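Local atomic coordinates of linoleate 11-lipoxygenase (Gaeumannomyces graminis, PDB entry 5FX8), a protein that oxidises linoleic and alpha-linolenic acids with molecular oxygen at a manganese centre, giving 11S- and 13R-hydroperoxy fatty acids. Residues A[159-164]-A[269-274]; A[173-178]-A[283-288]; A[236-241]-A[276-281]. One frame throughout, in Å; residues are numbered along the deposited sequence.

Contact 1. Residues A[159-164]-A[269-274]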
loop_
_atom_site.group_PDB
_atom_site.type_symbol
_atom_site.label_atom_id
_atom_site.label_comp_id
_atom_site.label_asym_id
_atom_site.label_seq_id
_atom_site.Cartn_x
_atom_site.Cartn_y
_atom_site.Cartn_z
ATOM N N THR A 159 8.153 -19.982 -15.309
ATOM C CA THR A 159 7.782 -21.390 -15.327
ATOM C C THR A 159 8.568 -22.206 -14.327
ATOM O O THR A 159 8.327 -23.409 -14.211
ATOM C CB THR A 159 7.994 -21.983 -16.709
ATOM O OG1 THR A 159 9.352 -21.752 -17.096
ATOM C CG2 THR A 159 7.053 -21.362 -17.696
ATOM N N SER A 160 9.490 -21.571 -13.618
ATOM C CA SER A 160 10.371 -22.270 -12.704
ATOM C C SER A 160 9.591 -22.821 -11.527
ATOM O O SER A 160 8.789 -22.114 -10.914
ATOM C CB SER A 160 11.456 -21.326 -12.218
ATOM O OG SER A 160 11.972 -21.785 -11.007
ATOM N N ASP A 161 9.828 -24.095 -11.216
ATOM C CA ASP A 161 9.148 -24.714 -10.091
ATOM C C ASP A 161 9.699 -24.187 -8.787
ATOM O O ASP A 161 8.963 -24.057 -7.809
ATOM C CB ASP A 161 9.281 -26.237 -10.145
ATOM C CG ASP A 161 8.350 -26.887 -11.167
ATOM O OD1 ASP A 161 7.207 -26.433 -11.318
ATOM O OD2 ASP A 161 8.744 -27.882 -11.809
ATOM N N LEU A 162 10.998 -23.893 -8.749
ATOM C CA LEU A 162 11.589 -23.342 -7.536
ATOM C C LEU A 162 10.995 -21.980 -7.219
ATOM O O LEU A 162 10.783 -21.643 -6.053
ATOM C CB LEU A 162 13.104 -23.247 -7.666
ATOM C CG LEU A 162 13.820 -22.601 -6.474
ATOM C CD1 LEU A 162 13.812 -23.504 -5.304
ATOM C CD2 LEU A 162 15.219 -22.230 -6.799
ATOM N N LEU A 163 10.714 -21.186 -8.243
ATOM C CA LEU A 163 10.038 -19.928 -8.001
ATOM C C LEU A 163 8.619 -20.151 -7.509
ATOM O O LEU A 163 8.107 -19.346 -6.732
ATOM C CB LEU A 163 10.047 -19.086 -9.271
ATOM C CG LEU A 163 9.307 -17.751 -9.359
ATOM C CD1 LEU A 163 9.985 -16.903 -10.377
ATOM C CD2 LEU A 163 7.862 -17.923 -9.756
ATOM N N PHE A 164 7.956 -21.217 -7.954
ATOM C CA PHE A 164 6.581 -21.433 -7.531
ATOM C C PHE A 164 6.514 -21.903 -6.089
ATOM O O PHE A 164 5.578 -21.562 -5.360
ATOM C CB PHE A 164 5.885 -22.446 -8.431
ATOM C CG PHE A 164 4.541 -22.837 -7.933
ATOM C CD1 PHE A 164 3.473 -21.956 -8.029
ATOM C CD2 PHE A 164 4.347 -24.059 -7.328
ATOM C CE1 PHE A 164 2.233 -22.298 -7.548
ATOM C CE2 PHE A 164 3.123 -24.410 -6.849
ATOM C CZ PHE A 164 2.057 -23.534 -6.962
ATOM N N ASP A 269 1.750 -28.092 -20.012
ATOM C CA ASP A 269 0.657 -27.138 -19.838
ATOM C C ASP A 269 -0.258 -27.529 -18.700
ATOM O O ASP A 269 -0.822 -26.653 -18.051
ATOM C CB ASP A 269 -0.154 -27.001 -21.109
ATOM C CG ASP A 269 0.635 -26.393 -22.221
ATOM O OD1 ASP A 269 1.488 -25.537 -21.929
ATOM O OD2 ASP A 269 0.425 -26.787 -23.384
ATOM N N ASP A 270 -0.422 -28.816 -18.427
ATOM C CA ASP A 270 -1.242 -29.180 -17.282
ATOM C C ASP A 270 -0.602 -28.718 -15.984
ATOM O O ASP A 270 -1.282 -28.178 -15.108
ATOM C CB ASP A 270 -1.479 -30.679 -17.237
ATOM C CG ASP A 270 -2.461 -31.143 -18.285
ATOM O OD1 ASP A 270 -3.132 -30.298 -18.906
ATOM O OD2 ASP A 270 -2.560 -32.369 -18.485
ATOM N N TRP A 271 0.704 -28.940 -15.827
ATOM C CA TRP A 271 1.344 -28.544 -14.582
ATOM C C TRP A 271 1.373 -27.042 -14.465
ATOM O O TRP A 271 1.101 -26.492 -13.393
ATOM C CB TRP A 271 2.757 -29.105 -14.487
ATOM C CG TRP A 271 3.557 -28.551 -13.339
ATOM C CD1 TRP A 271 4.663 -27.795 -13.438
ATOM C CD2 TRP A 271 3.292 -28.690 -11.931
ATOM N NE1 TRP A 271 5.135 -27.454 -12.189
ATOM C CE2 TRP A 271 4.311 -27.990 -11.246
ATOM C CE3 TRP A 271 2.301 -29.334 -11.184
ATOM C CZ2 TRP A 271 4.370 -27.916 -9.865
ATOM C CZ3 TRP A 271 2.369 -29.267 -9.796
ATOM C CH2 TRP A 271 3.395 -28.566 -9.155
ATOM N N LEU A 272 1.674 -26.359 -15.565
ATOM C CA LEU A 272 1.667 -24.907 -15.523
ATOM C C LEU A 272 0.289 -24.384 -15.139
ATOM O O LEU A 272 0.174 -23.475 -14.309
ATOM C CB LEU A 272 2.130 -24.348 -16.859
ATOM C CG LEU A 272 2.076 -22.834 -17.012
ATOM C CD1 LEU A 272 2.857 -22.135 -15.956
ATOM C CD2 LEU A 272 2.610 -22.441 -18.343
ATOM N N LEU A 273 -0.771 -24.997 -15.671
ATOM C CA LEU A 273 -2.121 -24.551 -15.351
ATOM C C LEU A 273 -2.481 -24.863 -13.913
ATOM O O LEU A 273 -3.269 -24.141 -13.300
ATOM C CB LEU A 273 -3.142 -25.196 -16.287
ATOM C CG LEU A 273 -4.565 -24.648 -16.129
ATOM C CD1 LEU A 273 -4.571 -23.177 -16.397
ATOM C CD2 LEU A 273 -5.470 -25.323 -17.082
ATOM N N ALA A 274 -1.942 -25.947 -13.375
ATOM C CA ALA A 274 -2.181 -26.245 -11.977
ATOM C C ALA A 274 -1.556 -25.176 -11.100
ATOM O O ALA A 274 -2.168 -24.711 -10.128
ATOM C CB ALA A 274 -1.631 -27.620 -11.645
#
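Asp161 and Trp271 meet through one hydrogen bond: the indole N-H of Trp271 is given to the carboxylate, with NE1 2.5 Å from OD1 of Asp161, a length not to be read closely at this resolution. The bond is fairly straight, 159° at the hydrogen, and OD1 comes to the edge of the indole, near its plane. The carboxylate itself is turned 71° from the ring. Trp271 reaches this partner because its CG lies anti to the backbone N (chi1 170°), which carries the ring across to the short helix 161-166.

The charge on Asp161 has a second partner. OD1 also forms a salt bridge with Lys275, one turn further along the long helix, and shared between cation and N-H the carboxylate would tend to stay ionised. Separately, Ser160 caps the short helix: from the N-cap position its OG accepts from Leu163 N at 3.1 Å.

Around the Asp161-Trp271 bond, Pro249 of strand 246-253 touches both side chains, and Trp271 also rests on Ile252 and Pro264. The start of helix 161-166 is thereby joined to helix 268-305 beside the antiparallel sheet.

Contact 2. Residues A[173-178]-A[283-288]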
loop_
_atom_site.group_PDB
_atom_site.type_symbol
_atom_site.label_atom_id
_atom_site.label_comp_id
_atom_site.label_asym_id
_atom_site.label_seq_id
_atom_site.Cartn_x
_atom_site.Cartn_y
_atom_site.Cartn_z
ATOM N N PRO A 173 3.718 -15.763 2.845
ATOM C CA PRO A 173 4.299 -16.750 3.760
ATOM C C PRO A 173 3.388 -17.160 4.902
ATOM O O PRO A 173 3.838 -17.837 5.827
ATOM C CB PRO A 173 5.506 -15.983 4.304
ATOM C CG PRO A 173 4.976 -14.581 4.380
ATOM C CD PRO A 173 4.159 -14.396 3.146
ATOM N N TYR A 174 2.145 -16.738 4.871
ATOM C CA TYR A 174 1.264 -16.888 5.998
ATOM C C TYR A 174 0.360 -18.102 5.897
ATOM O O TYR A 174 -0.492 -18.272 6.766
ATOM C CB TYR A 174 0.446 -15.625 6.142
ATOM C CG TYR A 174 1.238 -14.497 6.690
ATOM C CD1 TYR A 174 1.696 -14.533 7.993
ATOM C CD2 TYR A 174 1.531 -13.395 5.928
ATOM C CE1 TYR A 174 2.383 -13.541 8.492
ATOM C CE2 TYR A 174 2.231 -12.379 6.446
ATOM C CZ TYR A 174 2.641 -12.472 7.731
ATOM O OH TYR A 174 3.348 -11.475 8.284
ATOM N N VAL A 175 0.526 -18.961 4.885
ATOM C CA VAL A 175 -0.412 -20.059 4.690
ATOM C C VAL A 175 0.317 -21.389 4.843
ATOM O O VAL A 175 -0.235 -22.343 5.388
ATOM C CB VAL A 175 -1.184 -19.945 3.341
ATOM C CG1 VAL A 175 -0.330 -20.063 2.137
ATOM C CG2 VAL A 175 -2.253 -20.986 3.242
ATOM N N LEU A 176 1.580 -21.443 4.455
ATOM C CA LEU A 176 2.300 -22.710 4.449
ATOM C C LEU A 176 2.457 -23.291 5.856
ATOM O O LEU A 176 2.617 -22.570 6.838
ATOM C CB LEU A 176 3.670 -22.506 3.812
ATOM C CG LEU A 176 4.524 -23.753 3.653
ATOM C CD1 LEU A 176 4.015 -24.566 2.458
ATOM C CD2 LEU A 176 5.992 -23.386 3.552
ATOM N N LYS A 177 2.438 -24.612 5.952
ATOM C CA LYS A 177 2.521 -25.252 7.252
ATOM C C LYS A 177 3.137 -26.626 7.066
ATOM O O LYS A 177 2.777 -27.338 6.133
ATOM C CB LYS A 177 1.133 -25.331 7.886
ATOM C CG LYS A 177 0.874 -26.590 8.623
ATOM C CD LYS A 177 -0.541 -27.100 8.357
ATOM C CE LYS A 177 -0.729 -28.549 8.819
ATOM N NZ LYS A 177 -2.110 -29.013 8.504
ATOM N N ARG A 178 4.099 -26.971 7.919
ATOM C CA ARG A 178 4.759 -28.271 7.859
ATOM C C ARG A 178 3.832 -29.369 8.359
ATOM O O ARG A 178 3.061 -29.168 9.294
ATOM C CB ARG A 178 6.028 -28.256 8.704
ATOM C CG ARG A 178 6.887 -29.482 8.540
ATOM C CD ARG A 178 7.893 -29.608 9.653
ATOM N NE ARG A 178 8.874 -28.530 9.664
ATOM C CZ ARG A 178 10.127 -28.634 9.245
ATOM N NH1 ARG A 178 10.587 -29.773 8.783
ATOM N NH2 ARG A 178 10.920 -27.587 9.293
ATOM N N LEU A 283 -3.915 -15.932 -4.216
ATOM C CA LEU A 283 -4.204 -14.503 -4.283
ATOM C C LEU A 283 -5.493 -14.170 -3.541
ATOM O O LEU A 283 -5.553 -13.198 -2.771
ATOM C CB LEU A 283 -4.282 -14.049 -5.740
ATOM C CG LEU A 283 -4.326 -12.529 -5.960
ATOM C CD1 LEU A 283 -3.250 -11.731 -5.187
ATOM C CD2 LEU A 283 -4.221 -12.233 -7.436
ATOM N N PHE A 284 -6.540 -14.961 -3.762
ATOM C CA PHE A 284 -7.751 -14.752 -2.989
ATOM C C PHE A 284 -7.450 -14.793 -1.502
ATOM O O PHE A 284 -7.935 -13.950 -0.736
ATOM C CB PHE A 284 -8.767 -15.813 -3.365
ATOM C CG PHE A 284 -10.003 -15.800 -2.532
ATOM C CD1 PHE A 284 -10.086 -16.552 -1.369
ATOM C CD2 PHE A 284 -11.101 -15.078 -2.938
ATOM C CE1 PHE A 284 -11.222 -16.547 -0.630
ATOM C CE2 PHE A 284 -12.233 -15.077 -2.209
ATOM C CZ PHE A 284 -12.309 -15.804 -1.057
ATOM N N TYR A 285 -6.647 -15.777 -1.080
ATOM C CA TYR A 285 -6.354 -15.939 0.338
ATOM C C TYR A 285 -5.650 -14.716 0.898
ATOM O O TYR A 285 -6.027 -14.196 1.946
ATOM C CB TYR A 285 -5.498 -17.180 0.577
ATOM C CG TYR A 285 -5.041 -17.319 2.018
ATOM C CD1 TYR A 285 -3.862 -16.727 2.458
ATOM C CD2 TYR A 285 -5.787 -18.037 2.936
ATOM C CE1 TYR A 285 -3.460 -16.836 3.756
ATOM C CE2 TYR A 285 -5.382 -18.161 4.231
ATOM C CZ TYR A 285 -4.217 -17.557 4.634
ATOM O OH TYR A 285 -3.795 -17.673 5.931
ATOM N N SER A 286 -4.589 -14.270 0.235
ATOM C CA SER A 286 -3.768 -13.221 0.809
ATOM C C SER A 286 -4.560 -11.934 0.886
ATOM O O SER A 286 -4.536 -11.218 1.904
ATOM C CB SER A 286 -2.503 -13.046 -0.019
ATOM O OG SER A 286 -2.745 -12.295 -1.182
ATOM N N GLN A 287 -5.323 -11.656 -0.166
ATOM C CA GLN A 287 -6.091 -10.429 -0.148
ATOM C C GLN A 287 -7.164 -10.469 0.923
ATOM O O GLN A 287 -7.502 -9.436 1.498
ATOM C CB GLN A 287 -6.678 -10.147 -1.528
ATOM C CG GLN A 287 -5.608 -9.794 -2.548
ATOM C CD GLN A 287 -4.428 -9.020 -1.935
ATOM O OE1 GLN A 287 -4.574 -7.874 -1.536
ATOM N NE2 GLN A 287 -3.260 -9.666 -1.858
ATOM N N MET A 288 -7.699 -11.636 1.238
ATOM C CA MET A 288 -8.841 -11.564 2.132
ATOM C C MET A 288 -8.472 -11.889 3.561
ATOM O O MET A 288 -9.129 -11.432 4.499
ATOM C CB MET A 288 -9.948 -12.469 1.613
ATOM C CG MET A 288 -10.589 -11.914 0.367
ATOM S SD MET A 288 -11.088 -10.205 0.602
ATOM C CE MET A 288 -10.002 -9.361 -0.441
#
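This is a small, partly exposed, largely apolar contact close to the middle of the chain, where the turn leading into edge strand 177-178 meets the middle of the long helix 268-305: Val175 sits over one face of the Tyr285 ring. Val175 CB lies 4.3 Å from the ring centroid and 26° off its normal, a CH-pi contact. The nearest ring atom is Tyr285 CE1, 3.9 Å from Val175 CB, while CG2 of the valine stands above the same face toward its rim, 4.2 Å from CZ of Tyr285. The tyrosine reaches out from the helix, and its OH comes 3.5 Å from Tyr174 O.

The Tyr174 ring leads the other way, edge-to-face with Phe293 and Phe397, and the side chain of Tyr174 lies about 8 Å from that of the manganese ligand His290. Two residues past Tyr285, Gln287 O bonds to His290 ND1, a second-shell link that would limit rotation of that imidazole. Arg381 NH1 bonds to the carbonyls of Pro173 and Leu176.

Dispersion and the weak polarity of a C-H over a phenol ring carry the Val175 contact, so it depends on shape and proximity more than on direction.

Contact 3. Residues A[236-241]-A[276-281]; sequences GLFYLD and IMFNNN
Beside the meeting of Phe278 with Gly236 and Phe238, the amide of Asn281 is gripped at both ends: ND2 bonds to Gln220 OE1 and Ala232 O, and OD1 to Cys234 N. The bonds to Ala232 and Cys234 tie helix 268-305 to the residues leading into strand 235-241, one turn along from the aromatic contact, and Gln220 comes from the loop after strand 212-216. All three satisfy a buried polar group.

The contact itself is apolar. Phe238 turns an edge toward the face of Phe278 in an offset edge-to-face pair, with ring centroids 6.0 Å apart and planes at 70°. The nearest atoms are the two CZ carbons, 4.2 Å apart between Phe238 and Phe278, and the side chains approach from opposite directions, one from the strand and one from the helix. An extended chi1 of 178° sends the Phe278 ring out from the helix toward the sheet.

An edge of that ring also reaches the strand backbone: Phe278 CE2 lies 3.9 Å from Gly236 N, which is near the ring plane. Having no side chain, Gly236 lets the ring edge approach the main chain directly, while its backbone pairs with Val215 of strand 212-216. Val215 touches both phenylalanines, and His217 meets Phe278 with planes at about 40°.

The outcome is a buried aromatic pair between an antiparallel sheet and a helix. In the lipoxygenase catalytic domain this helix is the long central one, which further along supplies the manganese ligands His290 and His294.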
loop_
_atom_site.group_PDB
_atom_site.type_symbol
_atom_site.label_atom_id
_atom_site.label_comp_id
_atom_site.label_asym_id
_atom_site.label_seq_id
_atom_site.Cartn_x
_atom_site.Cartn_y
_atom_site.Cartn_z
ATOM N N GLY A 236 -1.887 -27.549 -2.151
ATOM C CA GLY A 236 -0.554 -27.725 -2.685
ATOM C C GLY A 236 0.304 -28.459 -1.670
ATOM O O GLY A 236 0.324 -28.105 -0.490
ATOM N N LEU A 237 0.992 -29.488 -2.147
ATOM C CA LEU A 237 1.927 -30.260 -1.350
ATOM C C LEU A 237 3.337 -29.910 -1.792
ATOM O O LEU A 237 3.643 -29.935 -2.988
ATOM C CB LEU A 237 1.671 -31.743 -1.521
ATOM C CG LEU A 237 2.118 -32.702 -0.444
ATOM C CD1 LEU A 237 1.542 -32.304 0.871
ATOM C CD2 LEU A 237 1.588 -34.048 -0.848
ATOM N N PHE A 238 4.180 -29.555 -0.828
ATOM C CA PHE A 238 5.550 -29.174 -1.097
ATOM C C PHE A 238 6.481 -30.030 -0.256
ATOM O O PHE A 238 6.076 -30.606 0.748
ATOM C CB PHE A 238 5.758 -27.714 -0.814
ATOM C CG PHE A 238 4.835 -26.828 -1.557
ATOM C CD1 PHE A 238 3.554 -26.594 -1.102
ATOM C CD2 PHE A 238 5.256 -26.197 -2.701
ATOM C CE1 PHE A 238 2.722 -25.768 -1.786
ATOM C CE2 PHE A 238 4.431 -25.375 -3.388
ATOM C CZ PHE A 238 3.164 -25.155 -2.940
ATOM N N TYR A 239 7.731 -30.143 -0.678
ATOM C CA TYR A 239 8.665 -30.944 0.094
ATOM C C TYR A 239 10.052 -30.335 0.067
ATOM O O TYR A 239 10.410 -29.582 -0.829
ATOM C CB TYR A 239 8.731 -32.398 -0.388
ATOM C CG TYR A 239 9.609 -32.670 -1.579
ATOM C CD1 TYR A 239 9.282 -32.180 -2.811
ATOM C CD2 TYR A 239 10.722 -33.476 -1.473
ATOM C CE1 TYR A 239 10.047 -32.449 -3.911
ATOM C CE2 TYR A 239 11.509 -33.755 -2.569
ATOM C CZ TYR A 239 11.158 -33.232 -3.789
ATOM O OH TYR A 239 11.887 -33.474 -4.910
ATOM N N LEU A 240 10.830 -30.659 1.083
ATOM C CA LEU A 240 12.233 -30.289 1.132
ATOM C C LEU A 240 13.057 -31.453 0.585
ATOM O O LEU A 240 13.018 -32.553 1.139
ATOM C CB LEU A 240 12.622 -29.928 2.563
ATOM C CG LEU A 240 14.006 -29.326 2.775
ATOM C CD1 LEU A 240 14.270 -28.194 1.809
ATOM C CD2 LEU A 240 14.101 -28.834 4.193
ATOM N N ASP A 241 13.775 -31.223 -0.511
ATOM C CA ASP A 241 14.499 -32.285 -1.201
ATOM C C ASP A 241 15.900 -32.423 -0.643
ATOM O O ASP A 241 16.705 -31.492 -0.738
ATOM C CB ASP A 241 14.589 -32.021 -2.703
ATOM C CG ASP A 241 15.157 -33.209 -3.486
ATOM O OD1 ASP A 241 15.104 -34.369 -3.033
ATOM O OD2 ASP A 241 15.642 -32.967 -4.586
ATOM N N ILE A 276 -1.072 -22.141 -11.976
ATOM C CA ILE A 276 -1.880 -20.938 -12.134
ATOM C C ILE A 276 -3.140 -21.010 -11.273
ATOM O O ILE A 276 -3.520 -20.024 -10.622
ATOM C CB ILE A 276 -2.221 -20.696 -13.615
ATOM C CG1 ILE A 276 -0.953 -20.396 -14.410
ATOM C CG2 ILE A 276 -3.119 -19.492 -13.750
ATOM C CD1 ILE A 276 -1.177 -20.110 -15.851
ATOM N N MET A 277 -3.803 -22.167 -11.233
ATOM C CA MET A 277 -4.994 -22.269 -10.398
ATOM C C MET A 277 -4.654 -22.077 -8.924
ATOM O O MET A 277 -5.369 -21.374 -8.188
ATOM C CB MET A 277 -5.684 -23.608 -10.631
ATOM C CG MET A 277 -6.184 -23.762 -12.026
ATOM S SD MET A 277 -7.142 -25.262 -12.300
ATOM C CE MET A 277 -5.897 -26.525 -12.390
ATOM N N PHE A 278 -3.562 -22.690 -8.476
ATOM C CA PHE A 278 -3.124 -22.469 -7.107
ATOM C C PHE A 278 -2.812 -21.005 -6.864
ATOM O O PHE A 278 -3.116 -20.480 -5.799
ATOM C CB PHE A 278 -1.915 -23.338 -6.789
ATOM C CG PHE A 278 -1.366 -23.146 -5.398
ATOM C CD1 PHE A 278 -0.473 -22.129 -5.114
ATOM C CD2 PHE A 278 -1.702 -24.026 -4.387
ATOM C CE1 PHE A 278 0.038 -21.976 -3.873
ATOM C CE2 PHE A 278 -1.184 -23.873 -3.130
ATOM C CZ PHE A 278 -0.308 -22.829 -2.880
ATOM N N ASN A 279 -2.199 -20.324 -7.821
ATOM C CA ASN A 279 -1.869 -18.931 -7.564
ATOM C C ASN A 279 -3.122 -18.066 -7.464
ATOM O O ASN A 279 -3.128 -17.051 -6.759
ATOM C CB ASN A 279 -0.938 -18.426 -8.641
ATOM C CG ASN A 279 0.461 -18.963 -8.480
ATOM O OD1 ASN A 279 0.869 -19.336 -7.398
ATOM N ND2 ASN A 279 1.200 -19.004 -9.563
ATOM N N ASN A 280 -4.177 -18.463 -8.167
ATOM C CA ASN A 280 -5.468 -17.815 -8.064
ATOM C C ASN A 280 -6.056 -17.988 -6.672
ATOM O O ASN A 280 -6.568 -17.032 -6.063
ATOM C CB ASN A 280 -6.368 -18.427 -9.128
ATOM C CG ASN A 280 -7.724 -17.832 -9.156
ATOM O OD1 ASN A 280 -8.687 -18.431 -8.710
ATOM N ND2 ASN A 280 -7.815 -16.647 -9.691
ATOM N N ASN A 281 -5.994 -19.211 -6.149
ATOM C CA ASN A 281 -6.502 -19.428 -4.804
ATOM C C ASN A 281 -5.654 -18.709 -3.756
ATOM O O ASN A 281 -6.186 -18.160 -2.786
ATOM C CB ASN A 281 -6.577 -20.918 -4.519
ATOM C CG ASN A 281 -7.552 -21.623 -5.412
ATOM O OD1 ASN A 281 -7.272 -22.695 -5.937
ATOM N ND2 ASN A 281 -8.714 -21.023 -5.594
#

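In the fold
From the N terminus the chain passes 159-164, 173-178 and 236-241 before reaching helix 268-305, which supplies the second segment of every contact, in the order 1, 3, 2. Contact 1 closes a loop of 104 residues and contact 2 another of equal length; the two cross. Contact 3 closes a loop of 34 residues, nested inside contact 2 and crossing contact 1. Phe164 joins contacts 1 and 3, its CZ 3.4 Å from Phe278 CD1, and Leu176 of 173-178 packs on Phe238. Together they place helix 161-166, strand 235-241 and the turn before strand 177-178 one after another along helix 268-305.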